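Local coordinates for thiamine-binding periplasmic protein (Escherichia coli, PDB 2QRY) that binds thiamine, thiamine phosphate and thiamine diphosphate with high affinity as the periplasmic component of the ThiBPQ ABC transporter for thiamine import, at residues K44-A49 against L266-S271; S65-L70 against D91-T96; A129-K134 against G205-G210; Q142-L147 against L171-K176. All coordinates share one frame; numbering follows the deposited sequence.

Contact 1: residues K44-A49 against L266-S271; sequences KKAFEA and LQFMVS
Phe47 and Phe268 meet where the last turn of helix 259-269 lies against helix 40-48, and the conformations of these two rings account for most of the contact. Phe268 carries its CG anti to the backbone N (chi1 157°), a torsion that sends the ring straight across to the other helix. Phe47 is also anti (chi1 -179°), but its CB leaves the helix along the flank of the contact, and the rings meet obliquely, with planes at 52° and centroids 5.1 Å apart. The touch is made by one corner: Phe47 CD1 sits over one face of the Phe268 ring, toward its rim, and comes within 3.4 Å of Phe268 CD1. Behind it, Phe47 CB is 3.6 Å from Phe268 CE1. The far end of the Phe268 ring abuts helix backbone, CZ being 3.7 Å from Phe47 CA, while Ala46 CB lies in the ring plane at the edge, 4.0 Å from Phe268 CZ. Phe265 adds an edge-to-face partner for Phe47. At the helix end, Ser271, the N-cap of helix 272-275, turns back to donate from OG to Phe268 O over 2.6 Å. Lys44 and Glu48 form a salt bridge, NZ to OE2 2.7 Å, and both also bond the backbone of Leu55. Helix 40-48 lies in the connection between the parallel neighbours 24-29 and 54-59, a beta-alpha-beta unit. Across the interface itself the attraction is thus apolar and dispersive, with the Lys44-Glu48 salt bridge set on another side of helix 40-48.

Contact 2: residues S65-L70 against D91-T96; sequences SLLNRL and DAASKT
Leu67 supplies helix 63-73 with its main point of contact to Ala92 and Ala93 of helix 90-96, and its side chain can be followed outward atom by atom. CB points at the other helix but makes no close approach of its own. One bond further, CG faces the methyl of Ala93, with Leu67 CG and Ala93 CB 4.4 Å apart. There the chain forks. The CD1 branch does the firmest touching: it reaches Ala92 CB at 3.8 Å and, slightly to one side, passes 4.0 Å from the backbone N of Ala93, thereby settling between two successive residues of one turn. The CD2 branch runs over the Ala93 backbone, 4.2 Å from its CA, and heads in the direction of Thr96. Leu67 has chi1 at -147°, some thirty degrees from a fully staggered anti position, which swings the fork to straddle Ala93. Short alanine side chains let the backbones come close, Leu67 CA and Ala93 CA being 6.8 Å apart. Inward, Leu67 also touches Leu85 of strand 81-86, and Ala93 meets Phe120. Helix 63-73 joins strands 54-59 and 81-86, parallel members of one sheet, in a beta-alpha-beta crossover. It begins at Gly63, part of the thiamine site, and the Leu67 side chain lies about 10 Å from the bound thiamin phosphate. A branched side chain laid against two methyl groups has no polar partner to fix its angle, which implies a contact governed by shape and by exclusion of water.

Contact 3: residues A129-K134 against G205-G210; sequences AFVYDK and GLFLKG
Phe207 and Val131 both hold an anti torsion, and these torsions bring the ring and the CG1 methyl together. In Phe207, CG stands opposite the backbone N (chi1 163°) and carries the ring away from helix 200-208 onto strand 121-133. In Val131 the anti branch is CG1 (chi1 169°), which is the methyl that meets the ring, 3.9 Å from Phe207 CE2. The two side chains cross at about a right angle. Beyond Val131 the ring rests on main chain: Phe207 CE1 is 3.7 Å from Val131 O, Phe207 CZ is 3.6 Å from Tyr132 CA, and Asp133 N lies at the ring edge, near its plane, 3.8 Å from CZ. Tyr132 itself directs its side chain to the other side of the sheet. The strand is held in place by antiparallel neighbours, Val131 pairing with Val215 and Tyr132 with Ala235, and Phe207 also packs on Val215. Helix 200-208 connects strands 193-197 and 214-218, both parallel to strand 156-159, as a beta-alpha-beta crossover. Just after Phe207 the helix closes in a Schellman motif: Gly210 N donates to Phe207 O at 2.7 Å, with the positive phi of 94° that suits a glycine. The thiamine site is near: Val131 lies about 4 Å from Ser221, side chain to side chain, and about 7 Å from bound thiamin phosphate, while Trp200 begins the helix. Between 129-134 and 205-210 the join is therefore van der Waals packing of one aromatic ring on strand backbone and a valine methyl, near but not in the thiamine site.

Contact 4: residues Q142-L147 against L171-K176; sequences QSLKEL and LLWMQK
Leu144 fits its two methyl branches against two neighbours on helix 165-178, Trp173 and Met174, and here the packing is tight. CD1 stands over the face of the indole, 3.8 Å from the centroid of the five-membered ring and only 9° off its normal, a clear CH-pi contact. The other branch, CD2, presses on the selenium of Met174 (present as selenomethionine), 3.4 Å from SE; CD1 is 3.7 Å from the same atom. Met174 brings its selenium there by folding twice, chi2 and chi3 both near -81°, and it crosses the leucine at about a right angle. Ala185 and Trp186 of helix 182-190 also touch Met174, while Trp173 NE1 donates to Gly242 O, which ties down the indole whose face Leu144 covers. Leu144 opens helix 144-149 as its first residue, and the motif at that end is an N-cap: Ser143 OG accepts from Glu146 N at 3.1 Å. Glu146 in turn reaches back with OE1 to take the N-H of Gln142, 2.8 Å away and nearly in line with the C-O bond. Glu241 receives the backbone N-H groups of Leu144 and Lys145, so the first turn is held from outside as well. In contrast, the solvent side is looser: the side chains of Gln142, just before the helix, and Lys145 are exposed and stay clear of 171-176. The Lys145 side chain, pointing away from helix 165-178, makes a long, weak ion pair with Glu149. On the other helix, Lys176 turns away to bond Glu307 O and to form a cation-pi contact with Phe308.

All four contacts are held by apolar packing, yet they differ in burial. Contact 1 is the only partly buried one, a helix-to-helix aromatic meeting away from the annotated sites; contacts 2, 3 and 4 are buried. Contact 2 uses aliphatic methyls, contact 3 sets an aromatic ring on a strand, and contact 4 adds CH-pi and selenium packing beside a capped helix start. No helix or strand serves two of the contacts. Contacts 3 and 4 are nevertheless joined: strand 121-133 is followed in the chain by helix 144-149, and they touch, Phe130 CE1 lying 3.6 Å from Leu147 CD1. Contact 2 stands across the chain's centre from contact 3, their centres about 30 Å apart.

Contact 1: residues K44-A49 against L266-S271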
loop_
_atom_site.group_PDB
_atom_site.type_symbol
_atom_site.label_atom_id
_atom_site.label_comp_id
_atom_site.label_asym_id
_atom_site.label_seq_id
_atom_site.Cartn_x
_atom_site.Cartn_y
_atom_site.Cartn_z
ATOM N N LYS A 44 -11.830 9.525 -11.125
ATOM C CA LYS A 44 -11.900 10.916 -11.538
ATOM C C LYS A 44 -13.202 11.235 -12.262
ATOM O O LYS A 44 -13.978 12.070 -11.805
ATOM C CB LYS A 44 -10.710 11.257 -12.441
ATOM C CG LYS A 44 -10.729 12.665 -13.018
ATOM C CD LYS A 44 -9.477 12.910 -13.845
ATOM C CE LYS A 44 -9.562 14.195 -14.665
ATOM N NZ LYS A 44 -9.591 15.432 -13.838
ATOM N N LYS A 45 -13.450 10.573 -13.387
ATOM C CA LYS A 45 -14.665 10.841 -14.143
ATOM C C LYS A 45 -15.927 10.526 -13.344
ATOM O O LYS A 45 -16.960 11.169 -13.528
ATOM C CB LYS A 45 -14.669 10.058 -15.456
ATOM C CG LYS A 45 -15.184 8.639 -15.360
ATOM C CD LYS A 45 -15.416 8.067 -16.758
ATOM C CE LYS A 45 -16.377 8.947 -17.564
ATOM N NZ LYS A 45 -16.699 8.380 -18.902
ATOM N N ALA A 46 -15.841 9.550 -12.449
ATOM C CA ALA A 46 -16.989 9.173 -11.634
ATOM C C ALA A 46 -17.295 10.233 -10.582
ATOM O O ALA A 46 -18.447 10.414 -10.183
ATOM C CB ALA A 46 -16.736 7.830 -10.962
ATOM N N PHE A 47 -16.261 10.929 -10.123
ATOM C CA PHE A 47 -16.456 11.964 -9.121
ATOM C C PHE A 47 -16.898 13.248 -9.800
ATOM O O PHE A 47 -17.826 13.907 -9.343
ATOM C CB PHE A 47 -15.162 12.217 -8.348
ATOM C CG PHE A 47 -15.294 13.254 -7.272
ATOM C CD1 PHE A 47 -16.120 13.035 -6.172
ATOM C CD2 PHE A 47 -14.593 14.454 -7.354
ATOM C CE1 PHE A 47 -16.247 13.999 -5.162
ATOM C CE2 PHE A 47 -14.711 15.426 -6.351
ATOM C CZ PHE A 47 -15.540 15.198 -5.252
ATOM N N GLU A 48 -16.231 13.593 -10.899
ATOM C CA GLU A 48 -16.545 14.809 -11.639
ATOM C C GLU A 48 -17.900 14.741 -12.335
ATOM O O GLU A 48 -18.648 15.717 -12.332
ATOM C CB GLU A 48 -15.458 15.101 -12.678
ATOM C CG GLU A 48 -14.059 15.213 -12.101
ATOM C CD GLU A 48 -13.032 15.618 -13.135
ATOM O OE1 GLU A 48 -13.282 15.404 -14.338
ATOM O OE2 GLU A 48 -11.967 16.140 -12.744
ATOM N N ALA A 49 -18.209 13.595 -12.937
ATOM C CA ALA A 49 -19.480 13.433 -13.634
ATOM C C ALA A 49 -20.635 13.753 -12.694
ATOM O O ALA A 49 -21.684 14.238 -13.119
ATOM C CB ALA A 49 -19.613 12.013 -14.162
ATOM N N LEU A 266 -14.098 12.460 0.133
ATOM C CA LEU A 266 -13.824 11.410 1.107
ATOM C C LEU A 266 -15.037 10.500 1.322
ATOM O O LEU A 266 -14.886 9.290 1.486
ATOM C CB LEU A 266 -13.380 12.024 2.439
ATOM C CG LEU A 266 -12.019 12.741 2.411
ATOM C CD1 LEU A 266 -11.735 13.383 3.762
ATOM C CD2 LEU A 266 -10.915 11.750 2.049
ATOM N N GLN A 267 -16.235 11.080 1.315
ATOM C CA GLN A 267 -17.455 10.298 1.504
ATOM C C GLN A 267 -17.703 9.459 0.260
ATOM O O GLN A 267 -18.033 8.279 0.345
ATOM C CB GLN A 267 -18.655 11.221 1.743
ATOM C CG GLN A 267 -19.969 10.496 2.045
ATOM C CD GLN A 267 -19.964 9.796 3.397
ATOM O OE1 GLN A 267 -19.753 10.425 4.438
ATOM N NE2 GLN A 267 -20.206 8.487 3.386
ATOM N N PHE A 268 -17.539 10.090 -0.895
ATOM C CA PHE A 268 -17.733 9.435 -2.181
ATOM C C PHE A 268 -16.722 8.312 -2.376
ATOM O O PHE A 268 -16.944 7.373 -3.143
ATOM C CB PHE A 268 -17.608 10.482 -3.294
ATOM C CG PHE A 268 -17.252 9.915 -4.632
ATOM C CD1 PHE A 268 -15.918 9.804 -5.019
ATOM C CD2 PHE A 268 -18.242 9.482 -5.505
ATOM C CE1 PHE A 268 -15.577 9.269 -6.260
ATOM C CE2 PHE A 268 -17.914 8.944 -6.750
ATOM C CZ PHE A 268 -16.580 8.838 -7.127
HETATM N N MSE A 269 -15.612 8.413 -1.663
HETATM C CA MSE A 269 -14.552 7.426 -1.753
HETATM C C MSE A 269 -14.995 6.070 -1.204
HETATM O O MSE A 269 -14.739 5.035 -1.818
HETATM C CB MSE A 269 -13.327 7.939 -1.001
HETATM C CG MSE A 269 -12.077 7.127 -1.211
HETATM SE SE MSE A 269 -10.566 8.042 -0.447
HETATM C CE MSE A 269 -10.937 7.739 1.429
ATOM N N VAL A 270 -15.662 6.075 -0.055
ATOM C CA VAL A 270 -16.131 4.835 0.545
ATOM C C VAL A 270 -17.452 4.369 -0.066
ATOM O O VAL A 270 -18.111 3.475 0.472
ATOM C CB VAL A 270 -16.327 4.988 2.060
ATOM C CG1 VAL A 270 -15.019 5.367 2.710
ATOM C CG2 VAL A 270 -17.389 6.036 2.342
ATOM N N SER A 271 -17.834 4.969 -1.191
ATOM C CA SER A 271 -19.079 4.601 -1.850
ATOM C C SER A 271 -18.794 3.689 -3.036
ATOM O O SER A 271 -17.644 3.530 -3.439
ATOM C CB SER A 271 -19.814 5.849 -2.335
ATOM O OG SER A 271 -19.273 6.315 -3.556
#

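Contact 2: residues S65-L70 against D91-T96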
loop_
_atom_site.group_PDB
_atom_site.type_symbol
_atom_site.label_atom_id
_atom_site.label_comp_id
_atom_site.label_asym_id
_atom_site.label_seq_id
_atom_site.Cartn_x
_atom_site.Cartn_y
_atom_site.Cartn_z
ATOM N N SER A 65 6.563 8.550 1.415
ATOM C CA SER A 65 7.042 9.865 1.001
ATOM C C SER A 65 5.933 10.911 0.929
ATOM O O SER A 65 6.190 12.104 1.122
ATOM C CB SER A 65 7.764 9.782 -0.347
ATOM O OG SER A 65 9.040 9.199 -0.183
ATOM N N LEU A 66 4.706 10.476 0.651
ATOM C CA LEU A 66 3.597 11.415 0.590
ATOM C C LEU A 66 3.562 12.207 1.901
ATOM O O LEU A 66 3.486 13.437 1.898
ATOM C CB LEU A 66 2.269 10.675 0.377
ATOM C CG LEU A 66 1.930 10.210 -1.050
ATOM C CD1 LEU A 66 0.650 9.394 -1.025
ATOM C CD2 LEU A 66 1.767 11.410 -1.984
ATOM N N LEU A 67 3.641 11.502 3.023
ATOM C CA LEU A 67 3.613 12.163 4.326
ATOM C C LEU A 67 4.821 13.092 4.536
ATOM O O LEU A 67 4.659 14.240 4.956
ATOM C CB LEU A 67 3.600 11.129 5.452
ATOM C CG LEU A 67 2.847 11.415 6.759
ATOM C CD1 LEU A 67 3.538 10.674 7.896
ATOM C CD2 LEU A 67 2.797 12.900 7.062
ATOM N N ASN A 68 6.027 12.605 4.248
ATOM C CA ASN A 68 7.206 13.432 4.476
ATOM C C ASN A 68 7.191 14.684 3.617
ATOM O O ASN A 68 7.635 15.745 4.051
ATOM C CB ASN A 68 8.509 12.627 4.280
ATOM C CG ASN A 68 8.906 12.461 2.822
ATOM O OD1 ASN A 68 9.255 13.427 2.136
ATOM N ND2 ASN A 68 8.875 11.223 2.345
ATOM N N ARG A 69 6.647 14.574 2.412
ATOM C CA ARG A 69 6.580 15.730 1.539
ATOM C C ARG A 69 5.563 16.739 2.061
ATOM O O ARG A 69 5.810 17.950 2.060
ATOM C CB ARG A 69 6.224 15.309 0.119
ATOM C CG ARG A 69 6.146 16.479 -0.828
ATOM C CD ARG A 69 6.321 16.033 -2.254
ATOM N NE ARG A 69 6.131 17.133 -3.193
ATOM C CZ ARG A 69 6.420 17.063 -4.485
ATOM N NH1 ARG A 69 6.916 15.942 -4.990
ATOM N NH2 ARG A 69 6.209 18.114 -5.270
ATOM N N LEU A 70 4.424 16.240 2.527
ATOM C CA LEU A 70 3.384 17.112 3.056
ATOM C C LEU A 70 3.881 17.830 4.312
ATOM O O LEU A 70 3.567 18.995 4.531
ATOM C CB LEU A 70 2.129 16.308 3.388
ATOM C CG LEU A 70 0.924 17.169 3.764
ATOM C CD1 LEU A 70 0.407 17.872 2.522
ATOM C CD2 LEU A 70 -0.161 16.314 4.373
ATOM N N ASP A 91 -0.516 7.417 13.146
ATOM C CA ASP A 91 -0.008 8.173 14.280
ATOM C C ASP A 91 0.874 9.321 13.796
ATOM O O ASP A 91 0.698 10.475 14.197
ATOM C CB ASP A 91 0.804 7.253 15.190
ATOM C CG ASP A 91 0.904 7.773 16.606
ATOM O OD1 ASP A 91 -0.105 7.681 17.339
ATOM O OD2 ASP A 91 1.987 8.275 16.987
ATOM N N ALA A 92 1.825 8.983 12.930
ATOM C CA ALA A 92 2.760 9.953 12.371
ATOM C C ALA A 92 2.023 11.087 11.668
ATOM O O ALA A 92 2.390 12.257 11.815
ATOM C CB ALA A 92 3.699 9.260 11.398
ATOM N N ALA A 93 0.981 10.737 10.917
ATOM C CA ALA A 93 0.189 11.727 10.189
ATOM C C ALA A 93 -0.578 12.668 11.121
ATOM O O ALA A 93 -0.475 13.886 10.995
ATOM C CB ALA A 93 -0.788 11.032 9.243
ATOM N N SER A 94 -1.334 12.105 12.062
ATOM C CA SER A 94 -2.115 12.924 12.985
ATOM C C SER A 94 -1.243 13.823 13.872
ATOM O O SER A 94 -1.576 14.985 14.095
ATOM C CB SER A 94 -3.012 12.039 13.863
ATOM O OG SER A 94 -2.304 11.515 14.975
ATOM N N LYS A 95 -0.127 13.300 14.373
ATOM C CA LYS A 95 0.752 14.102 15.227
ATOM C C LYS A 95 1.253 15.340 14.481
ATOM O O LYS A 95 1.692 16.319 15.090
ATOM C CB LYS A 95 1.934 13.264 15.700
ATOM N N THR A 96 1.174 15.293 13.159
ATOM C CA THR A 96 1.623 16.395 12.325
ATOM C C THR A 96 0.659 17.582 12.415
ATOM O O THR A 96 1.076 18.732 12.360
ATOM C CB THR A 96 1.773 15.932 10.846
ATOM O OG1 THR A 96 2.914 16.569 10.259
ATOM C CG2 THR A 96 0.542 16.289 10.030
#

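Contact 3: residues A129-K134 against G205-G210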
loop_
_atom_site.group_PDB
_atom_site.type_symbol
_atom_site.label_atom_id
_atom_site.label_comp_id
_atom_site.label_asym_id
_atom_site.label_seq_id
_atom_site.Cartn_x
_atom_site.Cartn_y
_atom_site.Cartn_z
ATOM N N ALA A 129 3.004 -9.577 0.283
ATOM C CA ALA A 129 3.486 -10.919 0.031
ATOM C C ALA A 129 4.499 -10.902 -1.107
ATOM O O ALA A 129 4.504 -9.987 -1.932
ATOM C CB ALA A 129 2.317 -11.824 -0.327
ATOM N N PHE A 130 5.358 -11.914 -1.144
ATOM C CA PHE A 130 6.333 -12.008 -2.209
ATOM C C PHE A 130 5.726 -12.739 -3.390
ATOM O O PHE A 130 5.197 -13.841 -3.248
ATOM C CB PHE A 130 7.591 -12.734 -1.737
ATOM C CG PHE A 130 8.472 -11.901 -0.859
ATOM C CD1 PHE A 130 8.304 -11.896 0.518
ATOM C CD2 PHE A 130 9.474 -11.121 -1.412
ATOM C CE1 PHE A 130 9.129 -11.122 1.335
ATOM C CE2 PHE A 130 10.305 -10.342 -0.599
ATOM C CZ PHE A 130 10.125 -10.348 0.777
ATOM N N VAL A 131 5.783 -12.103 -4.554
ATOM C CA VAL A 131 5.249 -12.692 -5.778
ATOM C C VAL A 131 6.368 -13.315 -6.599
ATOM O O VAL A 131 7.491 -12.800 -6.624
ATOM C CB VAL A 131 4.544 -11.632 -6.638
ATOM C CG1 VAL A 131 4.246 -12.194 -8.021
ATOM C CG2 VAL A 131 3.257 -11.190 -5.958
ATOM N N TYR A 132 6.062 -14.431 -7.256
ATOM C CA TYR A 132 7.029 -15.131 -8.102
ATOM C C TYR A 132 6.337 -15.731 -9.327
ATOM O O TYR A 132 5.108 -15.713 -9.433
ATOM C CB TYR A 132 7.734 -16.252 -7.329
ATOM C CG TYR A 132 6.811 -17.357 -6.866
ATOM C CD1 TYR A 132 6.026 -17.204 -5.723
ATOM C CD2 TYR A 132 6.690 -18.543 -7.597
ATOM C CE1 TYR A 132 5.135 -18.211 -5.316
ATOM C CE2 TYR A 132 5.801 -19.555 -7.202
ATOM C CZ TYR A 132 5.033 -19.379 -6.064
ATOM O OH TYR A 132 4.168 -20.362 -5.674
ATOM N N ASP A 133 7.141 -16.272 -10.236
ATOM C CA ASP A 133 6.642 -16.889 -11.461
ATOM C C ASP A 133 6.736 -18.406 -11.291
ATOM O O ASP A 133 7.836 -18.961 -11.284
ATOM C CB ASP A 133 7.509 -16.455 -12.647
ATOM C CG ASP A 133 6.929 -16.877 -13.990
ATOM O OD1 ASP A 133 6.315 -17.965 -14.074
ATOM O OD2 ASP A 133 7.106 -16.113 -14.965
ATOM N N LYS A 134 5.595 -19.075 -11.158
ATOM C CA LYS A 134 5.593 -20.523 -10.980
ATOM C C LYS A 134 6.272 -21.265 -12.123
ATOM O O LYS A 134 6.709 -22.401 -11.952
ATOM C CB LYS A 134 4.165 -21.044 -10.807
ATOM C CG LYS A 134 3.513 -20.627 -9.503
ATOM C CD LYS A 134 2.068 -21.087 -9.443
ATOM C CE LYS A 134 1.229 -20.408 -10.514
ATOM N NZ LYS A 134 -0.195 -20.834 -10.457
ATOM N N GLY A 205 8.195 -3.900 -11.990
ATOM C CA GLY A 205 8.610 -3.917 -13.379
ATOM C C GLY A 205 9.880 -4.721 -13.590
ATOM O O GLY A 205 9.990 -5.471 -14.568
ATOM N N LEU A 206 10.846 -4.566 -12.685
ATOM C CA LEU A 206 12.093 -5.307 -12.804
ATOM C C LEU A 206 11.774 -6.781 -12.625
ATOM O O LEU A 206 12.322 -7.625 -13.320
ATOM C CB LEU A 206 13.101 -4.854 -11.747
ATOM C CG LEU A 206 13.562 -3.399 -11.844
ATOM C CD1 LEU A 206 14.333 -3.028 -10.596
ATOM C CD2 LEU A 206 14.418 -3.212 -13.089
ATOM N N PHE A 207 10.875 -7.099 -11.699
ATOM C CA PHE A 207 10.515 -8.493 -11.499
ATOM C C PHE A 207 9.982 -9.067 -12.810
ATOM O O PHE A 207 10.473 -10.090 -13.294
ATOM C CB PHE A 207 9.449 -8.633 -10.410
ATOM C CG PHE A 207 8.744 -9.968 -10.415
ATOM C CD1 PHE A 207 9.415 -11.132 -10.054
ATOM C CD2 PHE A 207 7.401 -10.056 -10.796
ATOM C CE1 PHE A 207 8.758 -12.379 -10.072
ATOM C CE2 PHE A 207 6.733 -11.287 -10.817
ATOM C CZ PHE A 207 7.418 -12.455 -10.453
ATOM N N LEU A 208 8.985 -8.400 -13.385
ATOM C CA LEU A 208 8.386 -8.865 -14.630
ATOM C C LEU A 208 9.408 -8.963 -15.756
ATOM O O LEU A 208 9.239 -9.757 -16.680
ATOM C CB LEU A 208 7.241 -7.948 -15.050
ATOM C CG LEU A 208 6.059 -7.927 -14.087
ATOM C CD1 LEU A 208 5.069 -6.872 -14.531
ATOM C CD2 LEU A 208 5.406 -9.297 -14.046
ATOM N N LYS A 209 10.462 -8.156 -15.685
ATOM C CA LYS A 209 11.502 -8.197 -16.703
ATOM C C LYS A 209 12.482 -9.350 -16.446
ATOM O O LYS A 209 13.370 -9.613 -17.255
ATOM C CB LYS A 209 12.237 -6.850 -16.770
ATOM C CG LYS A 209 11.492 -5.812 -17.615
ATOM C CD LYS A 209 12.104 -4.412 -17.555
ATOM C CE LYS A 209 11.800 -3.724 -16.221
ATOM N NZ LYS A 209 12.162 -2.269 -16.195
ATOM N N GLY A 210 12.306 -10.036 -15.316
ATOM C CA GLY A 210 13.158 -11.167 -14.984
ATOM C C GLY A 210 14.365 -10.895 -14.102
ATOM O O GLY A 210 15.177 -11.791 -13.875
#

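Contact 4: residues Q142-L147 against L171-K176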
loop_
_atom_site.group_PDB
_atom_site.type_symbol
_atom_site.label_atom_id
_atom_site.label_comp_id
_atom_site.label_asym_id
_atom_site.label_seq_id
_atom_site.Cartn_x
_atom_site.Cartn_y
_atom_site.Cartn_z
ATOM N N GLN A 142 8.238 -21.070 1.811
ATOM C CA GLN A 142 6.919 -21.217 2.415
ATOM C C GLN A 142 6.788 -20.450 3.731
ATOM O O GLN A 142 5.824 -20.615 4.481
ATOM C CB GLN A 142 6.607 -22.702 2.610
ATOM C CG GLN A 142 6.552 -23.464 1.288
ATOM C CD GLN A 142 6.389 -24.962 1.467
ATOM O OE1 GLN A 142 7.215 -25.611 2.107
ATOM N NE2 GLN A 142 5.326 -25.518 0.894
ATOM N N SER A 143 7.767 -19.596 3.996
ATOM C CA SER A 143 7.760 -18.769 5.191
ATOM C C SER A 143 8.800 -17.671 4.994
ATOM O O SER A 143 9.762 -17.848 4.239
ATOM C CB SER A 143 8.090 -19.608 6.426
ATOM O OG SER A 143 9.411 -20.112 6.374
ATOM N N LEU A 144 8.604 -16.536 5.656
ATOM C CA LEU A 144 9.540 -15.427 5.533
ATOM C C LEU A 144 10.886 -15.907 6.049
ATOM O O LEU A 144 11.942 -15.530 5.531
ATOM C CB LEU A 144 9.069 -14.231 6.365
ATOM C CG LEU A 144 9.431 -12.821 5.869
ATOM C CD1 LEU A 144 9.206 -11.816 7.002
ATOM C CD2 LEU A 144 10.866 -12.772 5.413
ATOM N N LYS A 145 10.834 -16.758 7.070
ATOM C CA LYS A 145 12.042 -17.300 7.686
ATOM C C LYS A 145 12.882 -18.090 6.688
ATOM O O LYS A 145 14.104 -17.939 6.642
ATOM C CB LYS A 145 11.666 -18.179 8.879
ATOM C CG LYS A 145 12.835 -18.900 9.538
ATOM C CD LYS A 145 12.411 -19.462 10.894
ATOM C CE LYS A 145 13.540 -20.204 11.593
ATOM N NZ LYS A 145 13.780 -21.537 10.978
ATOM N N GLU A 146 12.230 -18.930 5.890
ATOM C CA GLU A 146 12.946 -19.720 4.902
ATOM C C GLU A 146 13.557 -18.815 3.831
ATOM O O GLU A 146 14.723 -18.969 3.475
ATOM C CB GLU A 146 12.014 -20.738 4.253
ATOM C CG GLU A 146 12.640 -21.444 3.068
ATOM C CD GLU A 146 11.792 -22.578 2.538
ATOM O OE1 GLU A 146 10.549 -22.446 2.518
ATOM O OE2 GLU A 146 12.377 -23.597 2.125
ATOM N N LEU A 147 12.766 -17.872 3.327
ATOM C CA LEU A 147 13.242 -16.938 2.314
ATOM C C LEU A 147 14.531 -16.255 2.766
ATOM O O LEU A 147 15.449 -16.061 1.970
ATOM C CB LEU A 147 12.167 -15.883 2.026
ATOM C CG LEU A 147 12.516 -14.702 1.113
ATOM C CD1 LEU A 147 11.251 -13.949 0.727
ATOM C CD2 LEU A 147 13.461 -13.757 1.829
ATOM N N LEU A 171 9.380 -4.079 6.212
ATOM C CA LEU A 171 10.200 -3.770 7.378
ATOM C C LEU A 171 9.488 -4.232 8.646
ATOM O O LEU A 171 10.096 -4.868 9.503
ATOM C CB LEU A 171 10.473 -2.264 7.489
ATOM C CG LEU A 171 11.243 -1.845 8.754
ATOM C CD1 LEU A 171 12.747 -1.894 8.494
ATOM C CD2 LEU A 171 10.836 -0.433 9.170
ATOM N N LEU A 172 8.194 -3.935 8.750
ATOM C CA LEU A 172 7.431 -4.309 9.939
ATOM C C LEU A 172 7.149 -5.805 9.985
ATOM O O LEU A 172 7.117 -6.412 11.061
ATOM C CB LEU A 172 6.131 -3.505 9.994
ATOM C CG LEU A 172 6.375 -1.991 9.907
ATOM C CD1 LEU A 172 5.060 -1.258 9.718
ATOM C CD2 LEU A 172 7.105 -1.506 11.156
ATOM N N TRP A 173 6.967 -6.397 8.812
ATOM C CA TRP A 173 6.704 -7.821 8.703
ATOM C C TRP A 173 7.899 -8.584 9.257
ATOM O O TRP A 173 7.743 -9.521 10.041
ATOM C CB TRP A 173 6.469 -8.184 7.245
ATOM C CG TRP A 173 5.999 -9.580 7.023
ATOM C CD1 TRP A 173 5.461 -10.431 7.949
ATOM C CD2 TRP A 173 5.917 -10.255 5.760
ATOM N NE1 TRP A 173 5.041 -11.595 7.335
ATOM C CE2 TRP A 173 5.309 -11.509 5.993
ATOM C CE3 TRP A 173 6.295 -9.919 4.452
ATOM C CZ2 TRP A 173 5.069 -12.427 4.964
ATOM C CZ3 TRP A 173 6.059 -10.834 3.429
ATOM C CH2 TRP A 173 5.451 -12.072 3.694
HETATM N N MSE A 174 9.092 -8.178 8.845
HETATM C CA MSE A 174 10.318 -8.799 9.325
HETATM C C MSE A 174 10.449 -8.597 10.842
HETATM O O MSE A 174 10.893 -9.492 11.565
HETATM C CB MSE A 174 11.526 -8.174 8.628
HETATM C CG MSE A 174 11.712 -8.578 7.172
HETATM SE SE MSE A 174 12.567 -10.308 7.006
HETATM C CE MSE A 174 14.415 -9.759 7.249
ATOM N N GLN A 175 10.067 -7.415 11.316
ATOM C CA GLN A 175 10.150 -7.097 12.738
ATOM C C GLN A 175 9.246 -8.032 13.556
ATOM O O GLN A 175 9.618 -8.491 14.639
ATOM C CB GLN A 175 9.746 -5.638 12.975
ATOM C CG GLN A 175 9.977 -5.173 14.389
ATOM C CD GLN A 175 11.448 -5.115 14.748
ATOM O OE1 GLN A 175 11.811 -5.266 15.907
ATOM N NE2 GLN A 175 12.300 -4.878 13.755
ATOM N N LYS A 176 8.056 -8.303 13.033
ATOM C CA LYS A 176 7.121 -9.196 13.697
ATOM C C LYS A 176 7.738 -10.591 13.789
ATOM O O LYS A 176 7.675 -11.247 14.828
ATOM C CB LYS A 176 5.818 -9.295 12.895
ATOM C CG LYS A 176 4.856 -8.136 13.060
ATOM C CD LYS A 176 4.213 -8.144 14.433
ATOM C CE LYS A 176 3.138 -7.081 14.532
ATOM N NZ LYS A 176 2.473 -7.065 15.858
#